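Mitochondrial edited mRNA stability factor 1 (Trypanosoma brucei, PDB 6NL1) probably processes the 5' ends of mitochondrial mRNAs as a Nudix-family protein, perhaps acting on terminal phosphates, and, as its name implies, stabilises edited transcripts. Local coordinates at residues S115-M118 with R119-A122; Y164-A167 with D168-D171; N185-K188 with L189-A193; R256-W259 with E260-I264. All coordinates share one frame; numbering follows the deposited sequence.

In the fold
The four contacts follow one another along the chain without touching. Contacts 1 and 3 are the nearest in space, their centres about 15 Å apart: Leu189 of contact 3 packs on helix 120-129, whose first turn belongs to contact 1. Contact 2 leads into strand 171-178, with Asp171 opening it, and its centre lies about 34 Å from that of contact 4, which belongs to the Nudix domain across the chain's centre. No GDP is bound here, but three contacts approach residues that bind it in another structure of this protein: the side chains of Trp121 and Val288 are about 4 Å apart, those of Glu261 and Arg202 about 6 Å, those of Asp168 and Val288 about 9 Å.

Contact 1. Residues S115-M118 with R119-A122; sequences SGPM and REWA. With SO4 (sulfate ion), chain C.
Glu120 folds back beneath the turn that precedes it, and its OE1 accepts a hydrogen bond from Met118 N at 2.8 Å. The donor comes from the syn side, 32° out of the carboxylate plane. The bend at chi2 (90°) curls the acid round to Met118 N, while OE1 also lies 3.4 Å from Pro117 CD, the two side chains crossing at about a right angle. The turn itself, Gly116 to Arg119, is type I and is closed by Arg119 N to Gly116 O. Ser115 O then takes two amides, Ala122 N at 3.1 Å in the carbonyl plane on a lone pair and Trp121 N at 2.9 Å from above that plane. The Trp121 ring approaches Gly116 obliquely, CE3 lying 3.6 Å from its CA. Arg119 turns elsewhere: its guanidinium lies edge-on to a sulfate, NE bonding O3 and NH2 bonding O4, each with an N-H...O angle of 171°, while Ala122 CB sits over one face. Lys126 NZ also hydrogen-bonds this sulfate, which probably came from the crystallisation liquor. The loop leads into helix 120-129, with Ser115 and Arg119 against strand 132-137, Glu120 bonded to Tyr200 and Trp121 packed edge-to-face with Trp243.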
ATOM      1  N   SER A 115     -10.687  -3.634   2.021  1.00 28.42           N
ATOM      2  CA  SER A 115      -9.985  -3.400   3.276  1.00 25.26           C
ATOM      3  C   SER A 115      -8.652  -2.722   3.043  1.00 25.64           C
ATOM      4  O   SER A 115      -8.540  -1.508   3.197  1.00 25.82           O
ATOM      5  CB  SER A 115      -9.800  -4.716   4.033  1.00 22.15           C
ATOM      6  OG  SER A 115      -9.269  -5.710   3.170  1.00 32.16           O
ATOM      7  N   GLY A 116      -7.646  -3.510   2.663  1.00 26.37           N
ATOM      8  CA  GLY A 116      -6.316  -2.988   2.429  1.00 22.97           C
ATOM      9  C   GLY A 116      -5.379  -3.245   3.599  1.00 24.18           C
ATOM     10  O   GLY A 116      -5.812  -3.237   4.744  1.00 26.53           O
ATOM     11  N   PRO A 117      -4.083  -3.459   3.315  1.00 25.07           N
ATOM     12  CA  PRO A 117      -3.116  -3.742   4.386  1.00 27.70           C
ATOM     13  C   PRO A 117      -3.175  -2.706   5.505  1.00 28.11           C
ATOM     14  O   PRO A 117      -3.104  -3.077   6.674  1.00 23.77           O
ATOM     15  CB  PRO A 117      -1.759  -3.676   3.668  1.00 19.68           C
ATOM     16  CG  PRO A 117      -2.072  -3.968   2.236  1.00 19.79           C
ATOM     17  CD  PRO A 117      -3.438  -3.366   1.992  1.00 23.33           C
ATOM     18  N   MET A 118      -3.295  -1.430   5.153  1.00 23.66           N
ATOM     19  CA  MET A 118      -3.403  -0.355   6.151  1.00 26.73           C
ATOM     20  C   MET A 118      -4.794   0.272   6.121  1.00 21.69           C
ATOM     21  O   MET A 118      -4.945   1.465   6.400  1.00 24.39           O
ATOM     22  CB  MET A 118      -2.357   0.751   5.904  1.00 27.57           C
ATOM     23  CG  MET A 118      -0.891   0.368   6.172  1.00 34.66           C
ATOM     24  SD  MET A 118      -0.658  -0.263   7.840  1.00 52.08           S
ATOM     25  CE  MET A 118      -1.123   1.127   8.877  1.00 48.06           C
ATOM     26  N   ARG A 119      -5.802  -0.514   5.753  1.00 20.97           N
ATOM     27  CA  ARG A 119      -7.187  -0.032   5.759  1.00 32.31           C
ATOM     28  C   ARG A 119      -7.398   1.134   4.808  1.00 31.59           C
ATOM     29  O   ARG A 119      -8.261   1.993   5.024  1.00 30.98           O
ATOM     30  CB  ARG A 119      -7.630   0.334   7.188  1.00 21.22           C
ATOM     31  CG  ARG A 119      -7.681  -0.902   8.108  1.00 24.30           C
ATOM     32  CD  ARG A 119      -8.211  -0.567   9.513  1.00 28.35           C
ATOM     33  NE  ARG A 119      -9.577  -0.036   9.511  1.00 29.76           N
ATOM     34  CZ  ARG A 119     -10.683  -0.782   9.530  1.00 37.78           C
ATOM     35  NH1 ARG A 119     -10.610  -2.113   9.527  1.00 29.44           N
ATOM     36  NH2 ARG A 119     -11.872  -0.193   9.544  1.00 36.40           N
ATOM     37  N   GLU A 120      -6.598   1.154   3.752  1.00 26.00           N
ATOM     38  CA  GLU A 120      -6.738   2.135   2.687  1.00 25.01           C
ATOM     39  C   GLU A 120      -8.175   2.213   2.168  1.00 34.56           C
ATOM     40  O   GLU A 120      -8.710   3.302   1.988  1.00 26.94           O
ATOM     41  CB  GLU A 120      -5.794   1.789   1.520  1.00 25.70           C
ATOM     42  CG  GLU A 120      -4.326   2.017   1.836  1.00 25.86           C
ATOM     43  CD  GLU A 120      -3.631   0.800   2.440  1.00 29.19           C
ATOM     44  OE1 GLU A 120      -4.306  -0.163   2.890  1.00 26.38           O
ATOM     45  OE2 GLU A 120      -2.386   0.816   2.461  1.00 27.58           O
ATOM     46  N   TRP A 121      -8.790   1.060   1.910  1.00 29.59           N
ATOM     47  CA  TRP A 121     -10.137   1.038   1.335  1.00 26.26           C
ATOM     48  C   TRP A 121     -11.243   0.979   2.387  1.00 25.64           C
ATOM     49  O   TRP A 121     -12.303   1.570   2.201  1.00 28.23           O
ATOM     50  CB  TRP A 121     -10.265  -0.051   0.249  1.00 25.44           C
ATOM     51  CG  TRP A 121      -9.314   0.267  -0.854  1.00 34.09           C
ATOM     52  CD1 TRP A 121      -9.405   1.308  -1.729  1.00 26.86           C
ATOM     53  CD2 TRP A 121      -8.081  -0.397  -1.145  1.00 27.35           C
ATOM     54  NE1 TRP A 121      -8.318   1.325  -2.562  1.00 29.46           N
ATOM     55  CE2 TRP A 121      -7.487   0.287  -2.227  1.00 26.04           C
ATOM     56  CE3 TRP A 121      -7.429  -1.515  -0.609  1.00 29.23           C
ATOM     57  CZ2 TRP A 121      -6.267  -0.104  -2.782  1.00 22.12           C
ATOM     58  CZ3 TRP A 121      -6.218  -1.904  -1.162  1.00 29.79           C
ATOM     59  CH2 TRP A 121      -5.648  -1.197  -2.238  1.00 30.03           C
ATOM     60  N   ALA A 122     -10.982   0.299   3.498  1.00 19.19           N
ATOM     61  CA  ALA A 122     -11.900   0.324   4.633  1.00 28.17           C
ATOM     62  C   ALA A 122     -12.173   1.764   5.091  1.00 29.17           C
ATOM     63  O   ALA A 122     -13.327   2.149   5.313  1.00 28.26           O
ATOM     64  CB  ALA A 122     -11.345  -0.519   5.787  1.00 21.13           C
TER
HETATM   65  S   SO4 C 402     -10.942   3.491   9.845  1.00 94.36           S
HETATM   66  O1  SO4 C 402     -11.170   3.602  11.286  1.00110.04           O
HETATM   67  O2  SO4 C 402     -11.031   4.820   9.246  1.00 89.46           O
HETATM   68  O3  SO4 C 402      -9.610   2.937   9.593  1.00 89.44           O
HETATM   69  O4  SO4 C 402     -11.953   2.610   9.259  1.00 80.50           O

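Contact 2. Residues Y164-A167 with D168-D171; sequences YETA and DDVD
Tyr164 and Val170 make the apolar part of this turn, which ends the loop after strand 132-137 and leads into strand 171-178. Val170 CA stands over the centre of the tyrosine ring, 3.7 Å from its centroid and 8° off the normal, a CH-pi contact. Val170 CG2, placed anti to the carbonyl carbon, adds a touch on Tyr164 CD2 at 3.7 Å, and Val170 packs against helix 108-111. Side-chain hydrogen bonds hold both ends. At one, Tyr164 OH donates at 2.7 Å to the anti lone pair of Asp171 OD2, which lies at the ring's edge, near its plane; ring and carboxylate planes are 58° apart. A water donates to both Tyr164 OH and Asp171 O. At the other, Thr166 OG1 donates to Asp169 OD1 at 2.8 Å, from above the carboxylate plane, and Thr166 N adds a weak bond to the same oxygen. Backbone bonds complete the 3-10 turn: Asp169 N to Thr166 O and Val170 N to Ala167 O. The aspartates are close in sequence, but their carboxylates are spread apart; Asp168 OD1 and Asp171 OD1 form salt bridges with Arg112 and Lys107. These partners, with the hydroxyl donors, would probably stabilise the charged carboxylates.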
ATOM      1  N   TYR A 164      -3.772 -23.559   3.394  1.00 27.81           N
ATOM      2  CA  TYR A 164      -4.388 -23.033   2.178  1.00 36.76           C
ATOM      3  C   TYR A 164      -3.356 -23.070   1.060  1.00 29.89           C
ATOM      4  O   TYR A 164      -2.171 -22.877   1.304  1.00 34.25           O
ATOM      5  CB  TYR A 164      -4.854 -21.587   2.380  1.00 27.66           C
ATOM      6  CG  TYR A 164      -6.106 -21.433   3.221  1.00 30.26           C
ATOM      7  CD1 TYR A 164      -7.365 -21.729   2.699  1.00 27.47           C
ATOM      8  CD2 TYR A 164      -6.031 -20.967   4.527  1.00 28.56           C
ATOM      9  CE1 TYR A 164      -8.513 -21.579   3.467  1.00 28.15           C
ATOM     10  CE2 TYR A 164      -7.173 -20.813   5.301  1.00 22.35           C
ATOM     11  CZ  TYR A 164      -8.406 -21.116   4.768  1.00 24.54           C
ATOM     12  OH  TYR A 164      -9.524 -20.954   5.545  1.00 26.75           O
ATOM     13  N   GLU A 165      -3.805 -23.302  -0.166  1.00 34.36           N
ATOM     14  CA  GLU A 165      -2.903 -23.325  -1.310  1.00 36.94           C
ATOM     15  C   GLU A 165      -2.289 -21.951  -1.533  1.00 36.42           C
ATOM     16  O   GLU A 165      -1.081 -21.831  -1.722  1.00 36.52           O
ATOM     17  CB  GLU A 165      -3.652 -23.743  -2.578  1.00 38.36           C
ATOM     18  CG  GLU A 165      -4.328 -25.101  -2.503  1.00 79.92           C
ATOM     19  CD  GLU A 165      -3.435 -26.224  -2.984  1.00119.24           C
ATOM     20  OE1 GLU A 165      -2.230 -25.979  -3.207  1.00129.23           O
ATOM     21  OE2 GLU A 165      -3.944 -27.354  -3.144  1.00127.93           O
ATOM     22  N   THR A 166      -3.132 -20.916  -1.529  1.00 28.24           N
ATOM     23  CA  THR A 166      -2.681 -19.544  -1.770  1.00 32.52           C
ATOM     24  C   THR A 166      -3.447 -18.558  -0.888  1.00 26.07           C
ATOM     25  O   THR A 166      -4.524 -18.873  -0.378  1.00 28.92           O
ATOM     26  CB  THR A 166      -2.910 -19.105  -3.243  1.00 37.22           C
ATOM     27  OG1 THR A 166      -4.307 -18.889  -3.462  1.00 34.94           O
ATOM     28  CG2 THR A 166      -2.400 -20.151  -4.243  1.00 27.04           C
ATOM     29  N   ALA A 167      -2.898 -17.355  -0.730  1.00 29.58           N
ATOM     30  CA  ALA A 167      -3.579 -16.280  -0.008  1.00 29.96           C
ATOM     31  C   ALA A 167      -5.008 -16.068  -0.514  1.00 33.48           C
ATOM     32  O   ALA A 167      -5.930 -15.821   0.271  1.00 26.63           O
ATOM     33  CB  ALA A 167      -2.798 -14.989  -0.126  1.00 23.36           C
ATOM     34  N   ASP A 168      -5.189 -16.140  -1.828  1.00 24.42           N
ATOM     35  CA  ASP A 168      -6.516 -15.950  -2.415  1.00 30.06           C
ATOM     36  C   ASP A 168      -7.571 -16.878  -1.824  1.00 29.94           C
ATOM     37  O   ASP A 168      -8.744 -16.507  -1.737  1.00 34.16           O
ATOM     38  CB  ASP A 168      -6.474 -16.097  -3.943  1.00 31.93           C
ATOM     39  CG  ASP A 168      -5.966 -14.837  -4.633  1.00 41.15           C
ATOM     40  OD1 ASP A 168      -5.823 -13.803  -3.947  1.00 40.70           O
ATOM     41  OD2 ASP A 168      -5.717 -14.879  -5.854  1.00 57.60           O
ATOM     42  N   ASP A 169      -7.154 -18.072  -1.406  1.00 26.93           N
ATOM     43  CA  ASP A 169      -8.101 -19.086  -0.936  1.00 30.74           C
ATOM     44  C   ASP A 169      -8.513 -18.911   0.525  1.00 33.13           C
ATOM     45  O   ASP A 169      -9.467 -19.541   0.991  1.00 28.23           O
ATOM     46  CB  ASP A 169      -7.526 -20.496  -1.135  1.00 34.62           C
ATOM     47  CG  ASP A 169      -7.145 -20.769  -2.580  1.00 47.62           C
ATOM     48  OD1 ASP A 169      -5.949 -21.027  -2.844  1.00 49.58           O
ATOM     49  OD2 ASP A 169      -8.043 -20.717  -3.448  1.00 52.28           O
ATOM     50  N   VAL A 170      -7.783 -18.079   1.259  1.00 26.01           N
ATOM     51  CA  VAL A 170      -8.072 -17.903   2.683  1.00 32.99           C
ATOM     52  C   VAL A 170      -9.516 -17.455   2.932  1.00 24.64           C
ATOM     53  O   VAL A 170      -9.985 -16.470   2.357  1.00 28.42           O
ATOM     54  CB  VAL A 170      -7.058 -16.946   3.341  1.00 31.01           C
ATOM     55  CG1 VAL A 170      -7.439 -16.677   4.793  1.00 28.09           C
ATOM     56  CG2 VAL A 170      -5.635 -17.558   3.240  1.00 20.78           C
ATOM     57  N   ASP A 171     -10.232 -18.209   3.760  1.00 20.90           N
ATOM     58  CA  ASP A 171     -11.580 -17.819   4.172  1.00 27.12           C
ATOM     59  C   ASP A 171     -11.544 -16.593   5.084  1.00 30.47           C
ATOM     60  O   ASP A 171     -10.821 -16.566   6.082  1.00 29.91           O
ATOM     61  CB  ASP A 171     -12.279 -18.964   4.896  1.00 23.73           C
ATOM     62  CG  ASP A 171     -12.505 -20.158   4.000  1.00 32.91           C
ATOM     63  OD1 ASP A 171     -13.434 -20.097   3.169  1.00 32.79           O
ATOM     64  OD2 ASP A 171     -11.755 -21.151   4.121  1.00 30.46           O
TER
HETATM   65  O   HOH W   1      -9.494 -18.643   7.362  1.00 24.07           O

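Contact 3. Residues N185-K188 with L189-A193; sequences NCHK and LMEAA
Glu191 reaches back one turn along helix 180-193 to His187 and Lys188. Its CB starts over the backbone, 3.7 Å from Lys188 O. Next, CG stands anti to the carbonyl carbon (chi1 -69°), which brings it 3.5 Å from His187 O and over one face of the His187 ring, offset toward the rim. From there the chain runs extended, carrying the carboxylate past the imidazole; the two planes are inclined by 50°. At the tip the oxygens diverge. OE1 lies beside the outer end of the His187 ring and is hydrogen-bonded to Ile81 N, whereas OE2 forms a weak salt bridge with Lys188 NZ at 3.4 Å. The lysine lies alongside the glutamate and points the same way, but is poorly ordered.

Beneath these polar tips the backbone repeats the alpha-helical pattern, with Glu191 N bonded to His187 O at 3.1 Å and Met190 N to Cys186 O at 2.9 Å. Another face of the helix carries sulfur: Cys186 SG meets Met190 SD at 3.8 Å. Leu189 packs on helix 120-129, joining the two helices, and Met190 touches Ile81. The chemistry is therefore divided around the helix, apolar and sulfur-bearing groups packing against the protein while the lysine is exposed. A single acid serves a main-chain amide and a poorly ordered lysine, so the amide bond is probably the steadier anchor and the lysine a looser electrostatic partner.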
ATOM      1  N   ASN A 185     -25.586   1.532   1.416  1.00 30.64           N
ATOM      2  CA  ASN A 185     -24.698   2.253   0.506  1.00 26.42           C
ATOM      3  C   ASN A 185     -23.319   1.616   0.419  1.00 31.43           C
ATOM      4  O   ASN A 185     -22.744   1.479  -0.662  1.00 31.12           O
ATOM      5  CB  ASN A 185     -24.599   3.732   0.908  1.00 30.16           C
ATOM      6  CG  ASN A 185     -25.905   4.497   0.647  1.00 35.87           C
ATOM      7  OD1 ASN A 185     -26.625   4.201  -0.302  1.00 45.09           O
ATOM      8  ND2 ASN A 185     -26.212   5.466   1.499  1.00 33.81           N
ATOM      9  N   CYS A 186     -22.801   1.207   1.572  1.00 29.08           N
ATOM     10  CA  CYS A 186     -21.495   0.578   1.645  1.00 31.58           C
ATOM     11  C   CYS A 186     -21.492  -0.738   0.849  1.00 28.74           C
ATOM     12  O   CYS A 186     -20.562  -1.019   0.101  1.00 32.60           O
ATOM     13  CB  CYS A 186     -21.124   0.339   3.109  1.00 26.43           C
ATOM     14  SG  CYS A 186     -19.492  -0.333   3.343  1.00 31.85           S
ATOM     15  N   HIS A 187     -22.545  -1.527   1.013  1.00 32.73           N
ATOM     16  CA  HIS A 187     -22.737  -2.747   0.222  1.00 37.97           C
ATOM     17  C   HIS A 187     -22.610  -2.488  -1.288  1.00 31.78           C
ATOM     18  O   HIS A 187     -21.939  -3.229  -1.996  1.00 37.07           O
ATOM     19  CB  HIS A 187     -24.110  -3.354   0.540  1.00 36.63           C
ATOM     20  CG  HIS A 187     -24.542  -4.418  -0.419  1.00 50.40           C
ATOM     21  ND1 HIS A 187     -24.070  -5.714  -0.359  1.00 49.63           N
ATOM     22  CD2 HIS A 187     -25.402  -4.385  -1.464  1.00 54.85           C
ATOM     23  CE1 HIS A 187     -24.623  -6.428  -1.321  1.00 44.79           C
ATOM     24  NE2 HIS A 187     -25.434  -5.643  -2.009  1.00 55.18           N
ATOM     25  N   LYS A 188     -23.250  -1.425  -1.770  1.00 36.42           N
ATOM     26  CA  LYS A 188     -23.182  -1.061  -3.186  1.00 37.55           C
ATOM     27  C   LYS A 188     -21.753  -0.727  -3.610  1.00 41.11           C
ATOM     28  O   LYS A 188     -21.301  -1.128  -4.683  1.00 34.77           O
ATOM     29  CB  LYS A 188     -24.104   0.130  -3.476  1.00 42.36           C
ATOM     30  CG  LYS A 188     -25.353  -0.223  -4.256  1.00 74.57           C
ATOM     31  CD  LYS A 188     -25.956  -1.531  -3.754  1.00115.29           C
ATOM     32  CE  LYS A 188     -26.950  -2.106  -4.756  1.00126.65           C
ATOM     33  NZ  LYS A 188     -26.959  -3.600  -4.751  1.00114.42           N
ATOM     34  N   LEU A 189     -21.047   0.012  -2.761  1.00 35.68           N
ATOM     35  CA  LEU A 189     -19.666   0.380  -3.044  1.00 35.69           C
ATOM     36  C   LEU A 189     -18.737  -0.836  -3.071  1.00 29.68           C
ATOM     37  O   LEU A 189     -17.769  -0.874  -3.828  1.00 39.35           O
ATOM     38  CB  LEU A 189     -19.169   1.415  -2.030  1.00 28.23           C
ATOM     39  CG  LEU A 189     -19.856   2.778  -2.149  1.00 43.27           C
ATOM     40  CD1 LEU A 189     -19.546   3.651  -0.942  1.00 23.63           C
ATOM     41  CD2 LEU A 189     -19.452   3.483  -3.443  1.00 28.29           C
ATOM     42  N   MET A 190     -19.022  -1.822  -2.231  1.00 28.69           N
ATOM     43  CA  MET A 190     -18.175  -3.004  -2.150  1.00 33.58           C
ATOM     44  C   MET A 190     -18.329  -3.842  -3.416  1.00 30.09           C
ATOM     45  O   MET A 190     -17.345  -4.372  -3.943  1.00 34.12           O
ATOM     46  CB  MET A 190     -18.522  -3.820  -0.900  1.00 28.60           C
ATOM     47  CG  MET A 190     -18.160  -3.094   0.401  1.00 35.80           C
ATOM     48  SD  MET A 190     -18.954  -3.794   1.856  1.00 41.07           S
ATOM     49  CE  MET A 190     -18.221  -5.431   1.896  1.00 29.72           C
ATOM     50  N   GLU A 191     -19.560  -3.942  -3.916  1.00 31.94           N
ATOM     51  CA  GLU A 191     -19.804  -4.680  -5.152  1.00 38.58           C
ATOM     52  C   GLU A 191     -19.055  -4.050  -6.312  1.00 40.60           C
ATOM     53  O   GLU A 191     -18.498  -4.758  -7.144  1.00 46.57           O
ATOM     54  CB  GLU A 191     -21.295  -4.796  -5.448  1.00 34.93           C
ATOM     55  CG  GLU A 191     -22.014  -5.695  -4.466  1.00 38.84           C
ATOM     56  CD  GLU A 191     -23.434  -5.996  -4.875  1.00 60.36           C
ATOM     57  OE1 GLU A 191     -23.941  -7.071  -4.480  1.00 50.44           O
ATOM     58  OE2 GLU A 191     -24.049  -5.160  -5.575  1.00 62.43           O
ATOM     59  N   ALA A 192     -19.002  -2.721  -6.344  1.00 38.54           N
ATOM     60  CA  ALA A 192     -18.225  -2.030  -7.369  1.00 37.28           C
ATOM     61  C   ALA A 192     -16.738  -2.262  -7.150  1.00 51.94           C
ATOM     62  O   ALA A 192     -15.982  -2.467  -8.102  1.00 53.36           O
ATOM     63  CB  ALA A 192     -18.529  -0.535  -7.367  1.00 30.57           C
ATOM     64  N   ALA A 193     -16.320  -2.233  -5.890  1.00 36.29           N
ATOM     65  CA  ALA A 193     -14.909  -2.394  -5.574  1.00 31.73           C
ATOM     66  C   ALA A 193     -14.374  -3.777  -5.967  1.00 34.80           C
ATOM     67  O   ALA A 193     -13.272  -3.886  -6.501  1.00 31.04           O
ATOM     68  CB  ALA A 193     -14.650  -2.117  -4.095  1.00 31.61           C
TER

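Contact 4. Residues R256-W259 with E260-I264; sequences RTLW and EETGI
Leu258 O is gripped by the last turn of helix 250-262. Thr262 OG1 donates to it at 2.7 Å from above the carbonyl plane, and Thr262 N and Glu261 N add weak bonds. The same hydroxyl oxygen accepts from Ile264 N at 3.1 Å, with an N-H...O angle of 154°, which makes an ST turn. With chi1 at 68°, OG1 sits between the backbone N and the carbonyl carbon, where it can bridge the helix and the chain leaving it. Gly263 N bonds Trp259 O at 2.7 Å, and Gly263 itself is the first residue to leave helical angles, with positive phi. Its CA lies over a face of the Trp259 five-membered ring, 4.1 Å from the centroid, a CH-pi contact across the end of the helix. Leu258 CD2 touches Ile264 CG2 at 4.1 Å on the buried side, where both residues meet strands of the sheet.

One turn earlier Arg256 NH1 makes a salt bridge with Glu260 OE2 at 2.9 Å. The acid lies at the guanidinium edge, but the donor approaches from above the carboxylate plane, the two planes being 62° apart. Both groups have further charged partners, Glu248 for Arg256 and Lys242 for Glu260. Glu261, on a neighbouring face of the helix, is held by Lys238, Gly241 and Tyr313. Arg256 to Ile264, RTLWEETGI, matches the REUXEEXGU part of the Nudix box except that Thr257 stands at the first glutamate position; in relatives this helix carries metal-binding glutamates, whereas here Glu260 and Glu261 are engaged with the partners just named.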
ATOM      1  N   ARG A 256      -1.315  11.139  -9.358  1.00 27.74           N
ATOM      2  CA  ARG A 256      -1.789  11.892  -8.200  1.00 23.34           C
ATOM      3  C   ARG A 256      -0.895  11.652  -6.986  1.00 37.81           C
ATOM      4  O   ARG A 256      -0.501  12.591  -6.294  1.00 25.77           O
ATOM      5  CB  ARG A 256      -3.234  11.500  -7.858  1.00 26.04           C
ATOM      6  CG  ARG A 256      -3.756  12.101  -6.533  1.00 27.21           C
ATOM      7  CD  ARG A 256      -5.184  11.615  -6.195  1.00 26.40           C
ATOM      8  NE  ARG A 256      -5.264  10.154  -6.110  1.00 27.25           N
ATOM      9  CZ  ARG A 256      -4.938   9.442  -5.033  1.00 34.37           C
ATOM     10  NH1 ARG A 256      -4.515  10.043  -3.924  1.00 23.52           N
ATOM     11  NH2 ARG A 256      -5.036   8.123  -5.058  1.00 22.69           N
ATOM     12  N   THR A 257      -0.570  10.391  -6.726  1.00 25.73           N
ATOM     13  CA  THR A 257       0.165  10.060  -5.512  1.00 22.23           C
ATOM     14  C   THR A 257       1.657  10.338  -5.633  1.00 23.43           C
ATOM     15  O   THR A 257       2.329  10.504  -4.625  1.00 27.74           O
ATOM     16  CB  THR A 257      -0.109   8.610  -5.031  1.00 22.19           C
ATOM     17  OG1 THR A 257       0.279   7.673  -6.040  1.00 23.41           O
ATOM     18  CG2 THR A 257      -1.601   8.435  -4.724  1.00 24.89           C
ATOM     19  N   LEU A 258       2.177  10.387  -6.861  1.00 24.93           N
ATOM     20  CA  LEU A 258       3.528  10.908  -7.071  1.00 23.84           C
ATOM     21  C   LEU A 258       3.578  12.345  -6.559  1.00 29.79           C
ATOM     22  O   LEU A 258       4.488  12.723  -5.817  1.00 28.20           O
ATOM     23  CB  LEU A 258       3.915  10.901  -8.551  1.00 22.45           C
ATOM     24  CG  LEU A 258       5.142  11.763  -8.889  1.00 27.78           C
ATOM     25  CD1 LEU A 258       6.413  11.199  -8.233  1.00 24.69           C
ATOM     26  CD2 LEU A 258       5.334  11.862 -10.390  1.00 25.16           C
ATOM     27  N   TRP A 259       2.592  13.149  -6.958  1.00 25.26           N
ATOM     28  CA  TRP A 259       2.538  14.536  -6.498  1.00 29.91           C
ATOM     29  C   TRP A 259       2.447  14.628  -4.969  1.00 29.07           C
ATOM     30  O   TRP A 259       3.152  15.421  -4.346  1.00 30.20           O
ATOM     31  CB  TRP A 259       1.382  15.310  -7.143  1.00 27.91           C
ATOM     32  CG  TRP A 259       1.378  16.729  -6.689  1.00 34.10           C
ATOM     33  CD1 TRP A 259       2.107  17.758  -7.216  1.00 31.98           C
ATOM     34  CD2 TRP A 259       0.658  17.277  -5.572  1.00 23.25           C
ATOM     35  NE1 TRP A 259       1.868  18.914  -6.508  1.00 34.56           N
ATOM     36  CE2 TRP A 259       0.984  18.647  -5.496  1.00 29.69           C
ATOM     37  CE3 TRP A 259      -0.239  16.742  -4.638  1.00 35.41           C
ATOM     38  CZ2 TRP A 259       0.441  19.497  -4.523  1.00 30.49           C
ATOM     39  CZ3 TRP A 259      -0.780  17.588  -3.672  1.00 28.51           C
ATOM     40  CH2 TRP A 259      -0.436  18.948  -3.623  1.00 36.29           C
ATOM     41  N   GLU A 260       1.593  13.807  -4.366  1.00 26.67           N
ATOM     42  CA  GLU A 260       1.432  13.814  -2.907  1.00 27.96           C
ATOM     43  C   GLU A 260       2.733  13.525  -2.162  1.00 32.76           C
ATOM     44  O   GLU A 260       2.964  14.058  -1.077  1.00 30.46           O
ATOM     45  CB  GLU A 260       0.337  12.832  -2.461  1.00 22.42           C
ATOM     46  CG  GLU A 260      -1.051  13.224  -2.964  1.00 29.64           C
ATOM     47  CD  GLU A 260      -2.167  12.309  -2.480  1.00 37.99           C
ATOM     48  OE1 GLU A 260      -1.922  11.415  -1.631  1.00 30.38           O
ATOM     49  OE2 GLU A 260      -3.307  12.491  -2.955  1.00 37.16           O
ATOM     50  N   GLU A 261       3.592  12.690  -2.739  1.00 30.33           N
ATOM     51  CA  GLU A 261       4.812  12.306  -2.031  1.00 19.50           C
ATOM     52  C   GLU A 261       6.026  13.154  -2.381  1.00 31.08           C
ATOM     53  O   GLU A 261       6.974  13.215  -1.597  1.00 26.40           O
ATOM     54  CB  GLU A 261       5.108  10.805  -2.196  1.00 29.01           C
ATOM     55  CG  GLU A 261       4.060   9.909  -1.518  1.00 22.52           C
ATOM     56  CD  GLU A 261       4.505   8.453  -1.360  1.00 26.75           C
ATOM     57  OE1 GLU A 261       5.136   7.912  -2.290  1.00 30.82           O
ATOM     58  OE2 GLU A 261       4.218   7.847  -0.297  1.00 32.58           O
ATOM     59  N   THR A 262       5.985  13.836  -3.527  1.00 23.69           N
ATOM     60  CA  THR A 262       7.176  14.517  -4.026  1.00 24.91           C
ATOM     61  C   THR A 262       6.935  15.938  -4.487  1.00 24.10           C
ATOM     62  O   THR A 262       7.878  16.722  -4.608  1.00 29.44           O
ATOM     63  CB  THR A 262       7.786  13.763  -5.220  1.00 31.62           C
ATOM     64  OG1 THR A 262       6.894  13.859  -6.335  1.00 21.61           O
ATOM     65  CG2 THR A 262       8.014  12.296  -4.874  1.00 23.88           C
ATOM     66  N   GLY A 263       5.677  16.262  -4.775  1.00 31.79           N
ATOM     67  CA  GLY A 263       5.333  17.569  -5.308  1.00 26.62           C
ATOM     68  C   GLY A 263       5.633  17.679  -6.796  1.00 34.73           C
ATOM     69  O   GLY A 263       5.556  18.762  -7.372  1.00 35.63           O
ATOM     70  N   ILE A 264       5.971  16.555  -7.423  1.00 35.55           N
ATOM     71  CA  ILE A 264       6.272  16.535  -8.859  1.00 27.82           C
ATOM     72  C   ILE A 264       5.032  16.309  -9.728  1.00 30.41           C
ATOM     73  O   ILE A 264       4.232  15.390  -9.494  1.00 30.79           O
ATOM     74  CB  ILE A 264       7.308  15.444  -9.207  1.00 34.12           C
ATOM     75  CG1 ILE A 264       8.651  15.748  -8.544  1.00 33.88           C
ATOM     76  CG2 ILE A 264       7.482  15.321 -10.730  1.00 27.00           C
ATOM     77  CD1 ILE A 264       9.659  14.628  -8.692  1.00 36.26           C
TER